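Local coordinates for DNA processing protein DprA (Streptococcus pneumoniae, PDB 3UQZ) that binds single-stranded DNA cooperatively, shields it from nucleases and helps load the RecA recombinase onto it during natural transformation, at residues N177-L180 and Q181-I184; F203-P206 and A207-R210; Q274-L277 and A278-F282. All coordinates share one frame; numbering follows the deposited sequence.

Contact 1. Residues N177-L180 and Q181-I184; sequences NKRL and QDYI. With SO4 (sulfate ion), chain E.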
# COMPACT_ATOMS: atom_id res chain seq x y z
N ASN A 177 -10.29 -20.00 23.57
CA ASN A 177 -10.26 -20.74 22.31
C ASN A 177 -10.26 -22.26 22.46
O ASN A 177 -10.06 -22.94 21.46
CB ASN A 177 -9.09 -20.28 21.45
CG ASN A 177 -9.34 -19.01 20.69
OD1 ASN A 177 -10.46 -18.45 20.69
ND2 ASN A 177 -8.32 -18.55 19.99
N LYS A 178 -10.49 -22.79 23.69
CA LYS A 178 -10.50 -24.23 23.93
C LYS A 178 -11.35 -25.01 22.93
O LYS A 178 -10.81 -25.90 22.27
CB LYS A 178 -10.88 -24.58 25.37
CG LYS A 178 -10.79 -26.08 25.65
CD LYS A 178 -11.38 -26.47 26.99
CE LYS A 178 -11.85 -27.90 27.03
NZ LYS A 178 -10.72 -28.86 27.05
N ARG A 179 -12.63 -24.64 22.78
CA ARG A 179 -13.58 -25.30 21.88
C ARG A 179 -13.11 -25.32 20.44
O ARG A 179 -13.28 -26.34 19.77
CB ARG A 179 -15.01 -24.70 21.99
CG ARG A 179 -15.69 -24.94 23.34
CD ARG A 179 -16.43 -26.24 23.38
NE ARG A 179 -17.14 -26.40 24.65
CZ ARG A 179 -16.68 -27.08 25.69
NH1 ARG A 179 -15.49 -27.68 25.63
NH2 ARG A 179 -17.40 -27.18 26.80
N LEU A 180 -12.52 -24.20 19.97
CA LEU A 180 -11.97 -24.06 18.61
C LEU A 180 -10.73 -24.95 18.43
O LEU A 180 -10.62 -25.60 17.39
CB LEU A 180 -11.67 -22.59 18.28
CG LEU A 180 -11.24 -22.23 16.85
CD1 LEU A 180 -12.34 -22.52 15.85
CD2 LEU A 180 -10.85 -20.78 16.76
N GLN A 181 -9.84 -25.03 19.45
CA GLN A 181 -8.65 -25.88 19.40
C GLN A 181 -9.06 -27.36 19.37
O GLN A 181 -8.50 -28.14 18.59
CB GLN A 181 -7.70 -25.60 20.59
CG GLN A 181 -6.34 -26.29 20.45
CD GLN A 181 -5.38 -25.99 21.55
OE1 GLN A 181 -5.12 -24.84 21.90
NE2 GLN A 181 -4.79 -27.04 22.12
N ASP A 182 -10.04 -27.73 20.22
CA ASP A 182 -10.58 -29.08 20.31
C ASP A 182 -11.20 -29.51 18.99
O ASP A 182 -10.93 -30.63 18.55
CB ASP A 182 -11.61 -29.19 21.45
CG ASP A 182 -11.03 -29.43 22.83
OD1 ASP A 182 -10.03 -30.17 22.93
OD2 ASP A 182 -11.63 -28.95 23.81
N TYR A 183 -11.98 -28.61 18.35
CA TYR A 183 -12.63 -28.88 17.07
C TYR A 183 -11.62 -29.02 15.94
O TYR A 183 -11.75 -29.95 15.14
CB TYR A 183 -13.72 -27.83 16.74
CG TYR A 183 -14.30 -28.04 15.36
CD1 TYR A 183 -15.12 -29.13 15.09
CD2 TYR A 183 -13.95 -27.21 14.30
CE1 TYR A 183 -15.61 -29.37 13.80
CE2 TYR A 183 -14.43 -27.43 13.01
CZ TYR A 183 -15.28 -28.50 12.77
OH TYR A 183 -15.74 -28.75 11.50
N ILE A 184 -10.64 -28.09 15.86
CA ILE A 184 -9.58 -28.13 14.86
C ILE A 184 -8.81 -29.44 15.01
O ILE A 184 -8.50 -30.08 14.02
CB ILE A 184 -8.71 -26.84 14.83
CG1 ILE A 184 -9.51 -25.63 14.32
CG2 ILE A 184 -7.41 -27.02 14.00
CD1 ILE A 184 -8.88 -24.28 14.65
S SO4 E . -15.51 -30.00 28.80
O1 SO4 E . -14.55 -29.86 27.69
O2 SO4 E . -16.01 -31.37 28.85
O3 SO4 E . -14.85 -29.70 30.06
O4 SO4 E . -16.62 -29.05 28.63
O HOH W 1 -10.68 -31.42 25.71
O HOH W 2 -14.29 -28.88 23.37
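Leu-180 and Ile-184, one turn apart on helix 178-187, make the packed side of this contact. Leu-180 CG lies 3.8 Å from Ile-184 CD1, the tip of the longer isoleucine branch. The leucine has CG anti to its own N (chi1 -173°), while Ile-184 carries CG1 on the side of its N, so that CD1 rises back along the helix to meet it. The pair is clamped from outside: Leu-180 leans on Thr-148 and Leu-155 of helix 146-157, and Ile-184 reaches Thr-161 and Ala-163 of strand 161-164. Ile-184 N donates to Leu-180 O at 2.9 Å.

The other side is mainly charged and hydrated. Lys-178 runs nearly extended and bends only at its last torsion (chi4 72°), bringing NZ to Asp-182 OD2 in a weak salt bridge of 3.4 Å. One water joins the same NZ to Asp-182 OD1; a second accepts from Arg-179 NH1 (2.8 Å) and donates to Asp-182 OD2 (2.7 Å). The guanidinium of Arg-179 also turns an edge to a sulfate, probably from the crystallisation liquor: NH1 reaches sulfate O1 at 3.1 Å, and NH2 reaches sulfate O4 at 2.7 Å. An apolar face against strand 161-164 and helix 146-157, with a hydrated charged face, is the pattern of an amphipathic helix, here the crossover of the beta-alpha-beta unit 161-164, 178-187, 189-192 in the Rossmann-type domain.

Contact 2. Residues F203-P206 and A207-R210; sequences FHFP and ARNR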
# COMPACT_ATOMS: atom_id res chain seq x y z
N PHE A 203 8.60 -17.30 24.92
CA PHE A 203 9.47 -17.69 23.80
C PHE A 203 8.88 -18.73 22.84
O PHE A 203 9.39 -18.88 21.73
CB PHE A 203 10.86 -18.11 24.31
CG PHE A 203 10.96 -19.48 24.93
CD1 PHE A 203 11.42 -20.57 24.19
CD2 PHE A 203 10.60 -19.69 26.26
CE1 PHE A 203 11.52 -21.84 24.77
CE2 PHE A 203 10.70 -20.96 26.83
CZ PHE A 203 11.17 -22.02 26.08
N HIS A 204 7.82 -19.46 23.27
CA HIS A 204 7.14 -20.48 22.46
C HIS A 204 6.43 -19.89 21.25
O HIS A 204 6.31 -20.56 20.24
CB HIS A 204 6.11 -21.25 23.30
CG HIS A 204 6.69 -22.18 24.32
ND1 HIS A 204 5.88 -22.97 25.11
CD2 HIS A 204 7.99 -22.43 24.63
CE1 HIS A 204 6.70 -23.68 25.87
NE2 HIS A 204 7.98 -23.38 25.62
N PHE A 205 5.97 -18.64 21.35
CA PHE A 205 5.23 -17.93 20.31
C PHE A 205 6.04 -17.46 19.11
O PHE A 205 5.70 -17.89 18.01
CB PHE A 205 4.24 -16.92 20.91
CG PHE A 205 3.32 -17.64 21.88
CD1 PHE A 205 2.24 -18.40 21.42
CD2 PHE A 205 3.59 -17.65 23.24
CE1 PHE A 205 1.44 -19.11 22.31
CE2 PHE A 205 2.78 -18.36 24.13
CZ PHE A 205 1.71 -19.08 23.66
N PRO A 206 7.17 -16.70 19.27
CA PRO A 206 8.01 -16.39 18.10
C PRO A 206 8.53 -17.66 17.42
O PRO A 206 8.64 -17.69 16.20
CB PRO A 206 9.17 -15.59 18.70
CG PRO A 206 8.65 -15.06 19.97
CD PRO A 206 7.75 -16.12 20.50
N ALA A 207 8.82 -18.72 18.22
CA ALA A 207 9.31 -20.02 17.75
C ALA A 207 8.27 -20.73 16.85
O ALA A 207 8.60 -21.21 15.77
CB ALA A 207 9.69 -20.89 18.95
N ARG A 208 7.02 -20.77 17.32
CA ARG A 208 5.82 -21.32 16.68
C ARG A 208 5.59 -20.59 15.34
O ARG A 208 5.24 -21.24 14.35
CB ARG A 208 4.65 -21.07 17.67
CG ARG A 208 3.29 -21.56 17.30
CD ARG A 208 2.33 -20.52 16.74
NE ARG A 208 2.50 -19.17 17.26
CZ ARG A 208 1.55 -18.47 17.86
NH1 ARG A 208 0.36 -19.00 18.06
NH2 ARG A 208 1.80 -17.24 18.29
N ASN A 209 5.80 -19.25 15.30
CA ASN A 209 5.62 -18.41 14.11
C ASN A 209 6.50 -18.80 12.93
O ASN A 209 6.07 -18.67 11.78
CB ASN A 209 5.78 -16.94 14.44
CG ASN A 209 4.69 -16.37 15.31
OD1 ASN A 209 3.53 -16.79 15.26
ND2 ASN A 209 5.05 -15.38 16.10
N ARG A 210 7.72 -19.27 13.22
CA ARG A 210 8.71 -19.75 12.24
C ARG A 210 8.11 -20.93 11.43
O ARG A 210 8.30 -20.98 10.21
CB ARG A 210 10.01 -20.11 12.98
CG ARG A 210 10.70 -21.41 12.57
CD ARG A 210 11.78 -21.88 13.53
NE ARG A 210 11.19 -22.31 14.79
CZ ARG A 210 11.26 -23.54 15.28
NH1 ARG A 210 11.94 -24.48 14.64
NH2 ARG A 210 10.67 -23.83 16.43
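Phe-205 presents its ring edge to the flat of the Arg-208 guanidinium, one turn further along helix 204-215. CD1 of Phe-205 sits 3.3 Å above the guanidinium plane, toward its rim, and lies 3.4 Å from Arg-208 NH2. The two planes stand 68° apart, so carbon edge meets charged face and the ring's own pi face is turned elsewhere. Arg-208 gets there by leaving the backbone with CG anti to N and then folding at chi2 (-100°) and chi3, which swings its end back over the preceding turn.

Backbone bonds fix the spacing: Arg-208 N to His-204 O at 3.0 Å, and Asn-209 N to Phe-205 O, also 3.0 Å. Further out, the Phe-205 ring meets Tyr-173 obliquely, while His-204 stacks on Tyr-194 and bonds through ND1 to Gly-166 O. Arg-210 curls back, its NE donating to Ala-207 O at 3.0 Å, with its other nitrogens held by Glu-193 and Asp-90 O.

Arg-208 NH2 also lies close to Arg-115 NH2. Two guanidiniums brought together beside an aromatic edge imply a local concentration of positive charge, which would probably attract an anion.

Contact 3. Residues Q274-L277 and A278-F282; sequences QDVL and AEFEF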
# COMPACT_ATOMS: atom_id res chain seq x y z
N GLN A 274 -8.82 -12.83 -4.65
CA GLN A 274 -8.42 -12.84 -6.05
C GLN A 274 -7.05 -12.20 -6.24
O GLN A 274 -6.27 -12.67 -7.06
CB GLN A 274 -9.47 -12.13 -6.91
CG GLN A 274 -10.04 -12.99 -8.02
CD GLN A 274 -11.21 -12.29 -8.67
OE1 GLN A 274 -11.06 -11.52 -9.63
NE2 GLN A 274 -12.41 -12.52 -8.14
N ASP A 275 -6.75 -11.15 -5.45
CA ASP A 275 -5.45 -10.46 -5.46
C ASP A 275 -4.35 -11.41 -4.98
O ASP A 275 -3.26 -11.37 -5.52
CB ASP A 275 -5.48 -9.21 -4.57
CG ASP A 275 -6.14 -7.97 -5.16
OD1 ASP A 275 -6.47 -7.98 -6.36
OD2 ASP A 275 -6.28 -6.97 -4.43
N VAL A 276 -4.66 -12.27 -3.99
CA VAL A 276 -3.75 -13.27 -3.42
C VAL A 276 -3.52 -14.37 -4.45
O VAL A 276 -2.37 -14.66 -4.79
CB VAL A 276 -4.26 -13.85 -2.05
CG1 VAL A 276 -3.32 -14.93 -1.51
CG2 VAL A 276 -4.48 -12.74 -1.02
N LEU A 277 -4.61 -14.95 -4.97
CA LEU A 277 -4.58 -16.02 -5.97
C LEU A 277 -3.83 -15.62 -7.22
O LEU A 277 -3.10 -16.46 -7.78
CB LEU A 277 -6.00 -16.51 -6.29
CG LEU A 277 -6.77 -17.17 -5.14
CD1 LEU A 277 -8.17 -17.49 -5.55
CD2 LEU A 277 -6.08 -18.44 -4.65
N ALA A 278 -3.93 -14.35 -7.63
CA ALA A 278 -3.25 -13.82 -8.81
C ALA A 278 -1.72 -13.92 -8.72
O ALA A 278 -1.08 -14.12 -9.75
CB ALA A 278 -3.66 -12.38 -9.05
N GLU A 279 -1.14 -13.78 -7.50
CA GLU A 279 0.32 -13.78 -7.28
C GLU A 279 0.89 -14.97 -6.51
O GLU A 279 2.11 -15.07 -6.38
CB GLU A 279 0.82 -12.46 -6.63
CG GLU A 279 -0.19 -11.36 -6.40
CD GLU A 279 -0.28 -10.27 -7.46
OE1 GLU A 279 0.74 -10.00 -8.14
OE2 GLU A 279 -1.36 -9.64 -7.56
N PHE A 280 0.01 -15.88 -6.01
CA PHE A 280 0.40 -17.05 -5.21
C PHE A 280 1.23 -18.10 -5.97
O PHE A 280 0.88 -18.47 -7.09
CB PHE A 280 -0.84 -17.68 -4.56
CG PHE A 280 -0.53 -18.61 -3.41
CD1 PHE A 280 -0.39 -18.12 -2.12
CD2 PHE A 280 -0.38 -19.98 -3.62
CE1 PHE A 280 -0.09 -18.98 -1.06
CE2 PHE A 280 -0.06 -20.84 -2.56
CZ PHE A 280 0.06 -20.33 -1.29
N GLU A 281 2.32 -18.60 -5.33
CA GLU A 281 3.20 -19.64 -5.87
C GLU A 281 2.63 -21.03 -5.51
O GLU A 281 2.68 -21.45 -4.35
CB GLU A 281 4.65 -19.47 -5.38
CG GLU A 281 5.65 -20.37 -6.10
CD GLU A 281 7.09 -20.36 -5.60
OE1 GLU A 281 7.62 -21.46 -5.32
OE2 GLU A 281 7.70 -19.27 -5.54
N PHE A 282 2.07 -21.72 -6.51
CA PHE A 282 1.45 -23.03 -6.33
C PHE A 282 2.40 -24.24 -6.52
O PHE A 282 2.96 -24.69 -5.52
CB PHE A 282 0.16 -23.14 -7.16
CG PHE A 282 -1.05 -22.42 -6.59
CD1 PHE A 282 -1.91 -23.06 -5.71
CD2 PHE A 282 -1.35 -21.12 -6.99
CE1 PHE A 282 -3.04 -22.41 -5.22
CE2 PHE A 282 -2.48 -20.47 -6.49
CZ PHE A 282 -3.31 -21.12 -5.60
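The ring of Phe-282 touches Leu-277 with its edge: CZ comes 4.0 Å from Leu-277 CD2, which lies near the ring plane. One face of the same ring is taken by Phe-280, whose CD2 stands 3.5 Å above it, over the centre. Seen from Phe-280 the relation is reversed, with Phe-282 CG lying in plane at the edge of its ring, so the edge of one phenylalanine is directed into the face of the other. Val-276 CG1 approaches the Phe-280 ring obliquely, 4.4 Å from CD1.

This is the end of the last helix of the chain, packed on strand 243-246 of the Rossmann-type sheet, where residues 273-279 give way to an extended tail. With CG anti to N, chi1 of Phe-280 (-162°) sets the ring against Phe-245 on that strand and Leu-136. Val-276 points into the same buried layer, against Phe-245 and Leu-132, and Phe-282 comes back to Leu-136 from the tail. In effect, two rings and a valine fasten the departing chain to the body of the domain, with Leu-277 bordering the outer ring.

Asp-275 OD2 is bonded to Thr-271 OG1 and also receives a weak hydrogen bond from Gln-264 NE2 of the second subunit, which places the helix at the edge of that subunit. Glu-279 is exposed, its chain folded back so that CG lies near Asp-275 O (3.2 Å), and it also touches Phe-245.

The backbone shows the helix running out. Ala-278 N still makes a regular bond to Gln-274 O at 2.9 Å. Two residues on, Val-276 O takes two donors: Glu-279 N at 3.1 Å, standing 55° out of the carbonyl plane, and Phe-280 N at 2.9 Å in a bond weakened by its 124° angle at hydrogen.

Contacts 1 and 2 lie on the first turns of helices, contact 3 on a helix end and the loop after it; none touches another. All three are partly buried. Contact 2 lies nearest the chain centre, about 7 Å from it between centres, against 17 Å for contact 1 and 22 Å for contact 3. Contacts 1 and 2 occupy different helices, 178-187 and 204-215, of one family domain, their centres about 20 Å apart. Chemistry follows position: a weak salt bridge, two waters and a sulfate gather on the outer face of contact 1, an arginine face meets an aromatic edge at contact 2, and contact 3 is mainly apolar, with phenylalanines holding the chain end. Only contact 3 is touched by the second subunit.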